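Side-chain contacts in 4-hydroxy-tetrahydrodipicolinate synthase (Thermotoga maritima, PDB 1O5K), which catalyses the condensation of pyruvate with (S)-aspartate-beta-semialdehyde to 4-hydroxy-tetrahydrodipicolinate, a step of lysine biosynthesis: residues A[21-26]-A[60-65]; A[30-35]-A[71-76]. All blocks are in the same frame, centred on the assembly; numbering follows the deposited sequence.

Contact 1: A[21-26]-A[60-65]; sequences IVTPFK and PTVNED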
loop_
_atom_site.group_PDB
_atom_site.type_symbol
_atom_site.label_atom_id
_atom_site.label_comp_id
_atom_site.label_asym_id
_atom_site.label_seq_id
_atom_site.Cartn_x
_atom_site.Cartn_y
_atom_site.Cartn_z
ATOM N N ILE A 21 23.626 -1.856 18.427
ATOM C CA ILE A 21 24.845 -2.653 18.177
ATOM C C ILE A 21 24.454 -4.114 17.946
ATOM O O ILE A 21 23.490 -4.611 18.538
ATOM C CB ILE A 21 25.853 -2.464 19.316
ATOM C CG1 ILE A 21 27.231 -2.999 18.888
ATOM C CG2 ILE A 21 25.357 -3.105 20.638
ATOM C CD1 ILE A 21 28.378 -2.585 19.768
ATOM N N VAL A 22 25.124 -4.745 16.978
ATOM C CA VAL A 22 24.975 -6.185 16.737
ATOM C C VAL A 22 25.475 -7.034 17.924
ATOM O O VAL A 22 26.212 -6.574 18.778
ATOM C CB VAL A 22 25.704 -6.668 15.459
ATOM C CG1 VAL A 22 25.255 -5.926 14.191
ATOM C CG2 VAL A 22 27.209 -6.550 15.637
ATOM N N THR A 23 24.960 -8.265 17.979
ATOM C CA THR A 23 25.375 -9.279 18.899
ATOM C C THR A 23 26.231 -10.285 18.103
ATOM O O THR A 23 25.690 -11.123 17.412
ATOM C CB THR A 23 24.133 -9.961 19.528
ATOM O OG1 THR A 23 23.342 -8.984 20.237
ATOM C CG2 THR A 23 24.581 -10.952 20.579
ATOM N N PRO A 24 27.565 -10.206 18.182
ATOM C CA PRO A 24 28.373 -11.170 17.462
ATOM C C PRO A 24 28.300 -12.566 18.035
ATOM O O PRO A 24 28.185 -12.745 19.256
ATOM C CB PRO A 24 29.799 -10.618 17.600
ATOM C CG PRO A 24 29.620 -9.212 18.091
ATOM C CD PRO A 24 28.387 -9.218 18.881
ATOM N N PHE A 25 28.351 -13.543 17.137
ATOM C CA PHE A 25 28.395 -14.930 17.468
ATOM C C PHE A 25 29.578 -15.574 16.821
ATOM O O PHE A 25 30.026 -15.152 15.741
ATOM C CB PHE A 25 27.150 -15.688 16.966
ATOM C CG PHE A 25 25.819 -15.101 17.446
ATOM C CD1 PHE A 25 24.864 -14.633 16.535
ATOM C CD2 PHE A 25 25.523 -15.021 18.801
ATOM C CE1 PHE A 25 23.661 -14.110 16.966
ATOM C CE2 PHE A 25 24.332 -14.475 19.221
ATOM C CZ PHE A 25 23.400 -14.035 18.341
ATOM N N LYS A 26 30.081 -16.601 17.485
ATOM C CA LYS A 26 31.099 -17.504 16.904
ATOM C C LYS A 26 30.728 -18.936 17.254
ATOM O O LYS A 26 30.453 -19.223 18.419
ATOM C CB LYS A 26 32.454 -17.191 17.461
ATOM C CG LYS A 26 33.550 -18.058 16.828
ATOM C CD LYS A 26 34.886 -17.350 16.851
ATOM C CE LYS A 26 35.982 -18.286 16.368
ATOM N NZ LYS A 26 37.317 -17.637 16.530
ATOM N N PRO A 60 15.454 -11.540 19.410
ATOM C CA PRO A 60 14.583 -12.710 19.429
ATOM C C PRO A 60 15.297 -14.026 19.714
ATOM O O PRO A 60 14.684 -14.934 20.252
ATOM C CB PRO A 60 13.976 -12.726 18.001
ATOM C CG PRO A 60 14.000 -11.354 17.633
ATOM C CD PRO A 60 15.344 -10.833 18.128
ATOM N N THR A 61 16.593 -14.108 19.399
ATOM C CA THR A 61 17.316 -15.355 19.501
ATOM C C THR A 61 18.425 -15.407 20.565
ATOM O O THR A 61 19.172 -16.400 20.651
ATOM C CB THR A 61 17.912 -15.750 18.147
ATOM O OG1 THR A 61 18.751 -14.717 17.689
ATOM C CG2 THR A 61 16.834 -15.927 17.103
ATOM N N VAL A 62 18.503 -14.374 21.400
ATOM C CA VAL A 62 19.477 -14.345 22.497
ATOM C C VAL A 62 18.744 -14.691 23.781
ATOM O O VAL A 62 17.774 -14.037 24.134
ATOM C CB VAL A 62 20.107 -12.975 22.586
ATOM C CG1 VAL A 62 21.050 -12.894 23.773
ATOM C CG2 VAL A 62 20.890 -12.686 21.281
ATOM N N ASN A 63 19.237 -15.702 24.483
ATOM C CA ASN A 63 18.525 -16.270 25.616
ATOM C C ASN A 63 18.783 -15.443 26.878
ATOM O O ASN A 63 19.624 -14.546 26.883
ATOM C CB ASN A 63 18.822 -17.767 25.743
ATOM C CG ASN A 63 20.147 -18.073 26.408
ATOM O OD1 ASN A 63 20.638 -17.317 27.259
ATOM N ND2 ASN A 63 20.729 -19.217 26.049
ATOM N N GLU A 64 18.039 -15.687 27.949
ATOM C CA GLU A 64 18.139 -14.789 29.098
ATOM C C GLU A 64 19.524 -14.730 29.721
ATOM O O GLU A 64 19.977 -13.660 30.124
ATOM C CB GLU A 64 17.107 -15.152 30.179
ATOM C CG GLU A 64 15.660 -14.903 29.767
ATOM C CD GLU A 64 14.789 -14.420 30.929
ATOM O OE1 GLU A 64 14.971 -14.907 32.086
ATOM O OE2 GLU A 64 13.932 -13.536 30.682
ATOM N N ASP A 65 20.196 -15.864 29.847
ATOM C CA ASP A 65 21.530 -15.871 30.424
ATOM C C ASP A 65 22.522 -15.099 29.535
ATOM O O ASP A 65 23.338 -14.327 30.009
ATOM C CB ASP A 65 21.980 -17.296 30.705
ATOM C CG ASP A 65 21.218 -17.919 31.907
ATOM O OD1 ASP A 65 21.107 -17.217 32.963
ATOM O OD2 ASP A 65 20.698 -19.078 31.887
#

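Contact 2: A[30-35]-A[71-76]; sequences LDLESY and VSRTLE. With CA (calcium ion), chain C.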
loop_
_atom_site.group_PDB
_atom_site.type_symbol
_atom_site.label_atom_id
_atom_site.label_comp_id
_atom_site.label_asym_id
_atom_site.label_seq_id
_atom_site.Cartn_x
_atom_site.Cartn_y
_atom_site.Cartn_z
ATOM N N LEU A 30 27.689 -16.546 21.864
ATOM C CA LEU A 30 28.094 -15.156 22.009
ATOM C C LEU A 30 29.612 -15.016 21.882
ATOM O O LEU A 30 30.388 -15.819 22.435
ATOM C CB LEU A 30 27.784 -14.605 23.379
ATOM C CG LEU A 30 26.424 -14.275 23.843
ATOM C CD1 LEU A 30 26.617 -13.661 25.253
ATOM C CD2 LEU A 30 25.742 -13.293 22.901
ATOM N N ASP A 31 30.025 -14.003 21.153
ATOM C CA ASP A 31 31.457 -13.748 20.908
ATOM C C ASP A 31 31.812 -12.402 21.536
ATOM O O ASP A 31 31.812 -11.365 20.860
ATOM C CB ASP A 31 31.716 -13.744 19.410
ATOM C CG ASP A 31 33.171 -13.480 19.047
ATOM O OD1 ASP A 31 34.006 -13.206 19.937
ATOM O OD2 ASP A 31 33.542 -13.480 17.863
ATOM N N LEU A 32 32.068 -12.406 22.845
ATOM C CA LEU A 32 32.280 -11.146 23.563
ATOM C C LEU A 32 33.621 -10.508 23.177
ATOM O O LEU A 32 33.788 -9.307 23.339
ATOM C CB LEU A 32 32.191 -11.344 25.081
ATOM C CG LEU A 32 30.804 -11.722 25.591
ATOM C CD1 LEU A 32 30.845 -12.059 27.072
ATOM C CD2 LEU A 32 29.800 -10.595 25.331
ATOM N N GLU A 33 34.597 -11.272 22.698
ATOM C CA GLU A 33 35.866 -10.628 22.313
ATOM C C GLU A 33 35.670 -9.758 21.064
ATOM O O GLU A 33 36.121 -8.614 21.012
ATOM C CB GLU A 33 37.011 -11.635 22.117
ATOM N N SER A 34 34.956 -10.263 20.074
ATOM C CA SER A 34 34.621 -9.437 18.938
ATOM C C SER A 34 33.685 -8.276 19.348
ATOM O O SER A 34 33.842 -7.163 18.884
ATOM C CB SER A 34 33.950 -10.273 17.846
ATOM O OG SER A 34 34.902 -11.150 17.250
ATOM N N TYR A 35 32.732 -8.545 20.219
ATOM C CA TYR A 35 31.803 -7.485 20.705
ATOM C C TYR A 35 32.596 -6.344 21.312
ATOM O O TYR A 35 32.360 -5.163 21.001
ATOM C CB TYR A 35 30.879 -8.075 21.738
ATOM C CG TYR A 35 29.842 -7.131 22.242
ATOM C CD1 TYR A 35 28.891 -6.622 21.383
ATOM C CD2 TYR A 35 29.863 -6.679 23.549
ATOM C CE1 TYR A 35 27.898 -5.749 21.834
ATOM C CE2 TYR A 35 28.891 -5.788 24.005
ATOM C CZ TYR A 35 27.931 -5.313 23.150
ATOM O OH TYR A 35 26.957 -4.429 23.593
ATOM N N VAL A 71 24.705 -7.583 28.516
ATOM C CA VAL A 71 24.394 -6.278 29.105
ATOM C C VAL A 71 25.519 -5.912 30.090
ATOM O O VAL A 71 26.039 -4.778 30.086
ATOM C CB VAL A 71 23.026 -6.282 29.782
ATOM C CG1 VAL A 71 22.844 -5.032 30.735
ATOM C CG2 VAL A 71 21.956 -6.364 28.701
ATOM N N SER A 72 25.853 -6.849 30.973
ATOM C CA SER A 72 26.869 -6.593 31.992
ATOM C C SER A 72 28.196 -6.248 31.352
ATOM O O SER A 72 28.888 -5.309 31.801
ATOM C CB SER A 72 27.019 -7.808 32.904
ATOM O OG SER A 72 25.812 -7.956 33.648
ATOM N N ARG A 73 28.561 -6.982 30.298
ATOM C CA ARG A 73 29.838 -6.707 29.648
ATOM C C ARG A 73 29.854 -5.321 28.970
ATOM O O ARG A 73 30.863 -4.655 28.980
ATOM C CB ARG A 73 30.211 -7.789 28.645
ATOM C CG ARG A 73 31.635 -7.666 28.093
ATOM C CD ARG A 73 32.694 -7.694 29.241
ATOM N NE ARG A 73 34.037 -7.285 28.840
ATOM C CZ ARG A 73 34.985 -6.833 29.690
ATOM N NH1 ARG A 73 34.745 -6.689 30.990
ATOM N NH2 ARG A 73 36.190 -6.498 29.238
ATOM N N THR A 74 28.726 -4.883 28.403
ATOM C CA THR A 74 28.650 -3.571 27.767
ATOM C C THR A 74 28.868 -2.489 28.821
ATOM O O THR A 74 29.701 -1.581 28.659
ATOM C CB THR A 74 27.293 -3.375 27.122
ATOM O OG1 THR A 74 27.036 -4.469 26.216
ATOM C CG2 THR A 74 27.311 -2.092 26.293
ATOM N N LEU A 75 28.160 -2.628 29.942
ATOM C CA LEU A 75 28.345 -1.652 31.055
ATOM C C LEU A 75 29.786 -1.598 31.549
ATOM O O LEU A 75 30.304 -0.511 31.849
ATOM C CB LEU A 75 27.342 -1.913 32.165
ATOM C CG LEU A 75 25.882 -1.681 31.843
ATOM C CD1 LEU A 75 25.007 -2.514 32.785
ATOM C CD2 LEU A 75 25.532 -0.170 31.923
ATOM N N GLU A 76 30.435 -2.752 31.656
ATOM C CA GLU A 76 31.841 -2.852 32.044
ATOM C C GLU A 76 32.790 -2.134 31.083
ATOM O O GLU A 76 33.623 -1.348 31.507
ATOM C CB GLU A 76 32.269 -4.314 32.160
ATOM C CG GLU A 76 31.660 -4.979 33.380
ATOM C CD GLU A 76 31.887 -6.483 33.423
ATOM O OE1 GLU A 76 31.427 -7.114 34.407
ATOM O OE2 GLU A 76 32.504 -7.029 32.496
HETATM CA CA CA C . 35.206 -1.189 33.203
HETATM O O HOH W 1 34.767 -8.855 26.312
HETATM O O HOH W 2 33.190 -0.290 34.995
HETATM O O HOH W 3 36.976 -0.669 31.765
HETATM O O HOH W 4 36.266 -2.973 32.123
#

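Contact 1: A[21-26]-A[60-65]
Val62 meets Thr23 and Phe25 at a small, buried apolar junction in the TIM barrel. Segment 21-26 leaves the first barrel strand, 16-20. Segment 60-65 ends the long loop after strand 49-52 and starts helix 64-78. The contact therefore joins two neighbouring loops that follow the C-terminal ends of their strands, the side where enzymes of this fold carry their active sites.

The apolar part rests on one methyl group. Val62 CG2 lies 4.1 Å from Thr23 CG2, and these two side chains meet tip to tip. The same CG2 lies 4.1 Å from Phe25 CZ. It comes to the edge of the ring, near the ring plane, and does not cover a face. With chi1 at 176°, Val62 CG2 stands anti to the carbonyl carbon and beside the backbone N, and it is the methyl that reaches both partners. Those partners also touch each other, Thr23 CG2 lying 3.8 Å from Phe25 CE2, so three side chains close up around one point. The backbones stay well apart: the nearest CA atoms, of Thr23 and Val62, are 8.6 Å from each other. Arg282, Lys268 and Glu58 also pack against Phe25.

The polar end of Thr23 is used separately from its methyl. Its CG2 is anti to the backbone N (chi1 -60°) and faces Val62, while its OG1 is hydrogen-bonded to Gly57 O. The threonine thus ties its own loop to the one that follows strand 49-52.

One face of the Phe25 ring is covered from within its own segment. Thr23 O sits 3.6 Å above the ring plane, over its centre.

Contact 2: A[30-35]-A[71-76]
Leu32 and Arg73 bring their CA atoms to 7.9 Å, and Tyr35 and Thr74 theirs to 8.7 Å, where helices 32-44 and 64-78 lie side by side on the outside of the TIM barrel. Tyr35 OH donates to Thr74 OG1 at 2.6 Å. The two side chains cross at about a right angle, and OG1 lies in the ring plane, at the ring edge. Thr74 OG1 accepts from Tyr35 and hydrogen-bonds to Leu70 O, one turn back in its own helix, which gives the buried tyrosine hydroxyl a link to the helix backbone. Tyr35 CG stands anti to the backbone N (chi1 -176°), which carries the ring across to Thr74. A phenylalanine here would probably leave Thr74 OG1 without its donor from helix 32-44.

Nearer the surface, Leu32 CD2 packs against Arg73 CB at 4.4 Å. A water bridges the helices, donating to Leu32 O and accepting from Arg73 NE. Arg73 NH1 forms a salt bridge to Glu76 OE2 of 2.7 Å, in the guanidinium plane, and NH2 pairs with Glu36 on the other helix. Asp31 is the N-cap of helix 32-44: its OD1 takes Ser34 N from above the carboxylate plane.

The Glu76 backbone also serves a metal site shared with Asp79: its carbonyl O binds the calcium ion at 2.3 Å.

Contacts 1 and 2 have centres about 10 Å apart and both use helix 64-78, contact 1 at its start and contact 2 further along. They also touch directly. A probable hydrogen bond joins Pro24 O to Asp31 N at 2.9 Å. Thr23 CG2 packs on Leu30 CD2 at 3.5 Å, and Ile21 CG2 lies 3.6 Å from Tyr35 OH. Contact 1 lies close to the predicted pyruvate site: the side chain of Thr23 is about 8 Å from that of Thr56. Tyr35 of contact 2 is about 10 Å from Thr56, side chain to side chain. The calcium ion is bound by Glu76 O, at the end of segment 71-76, and does not bridge the two helices.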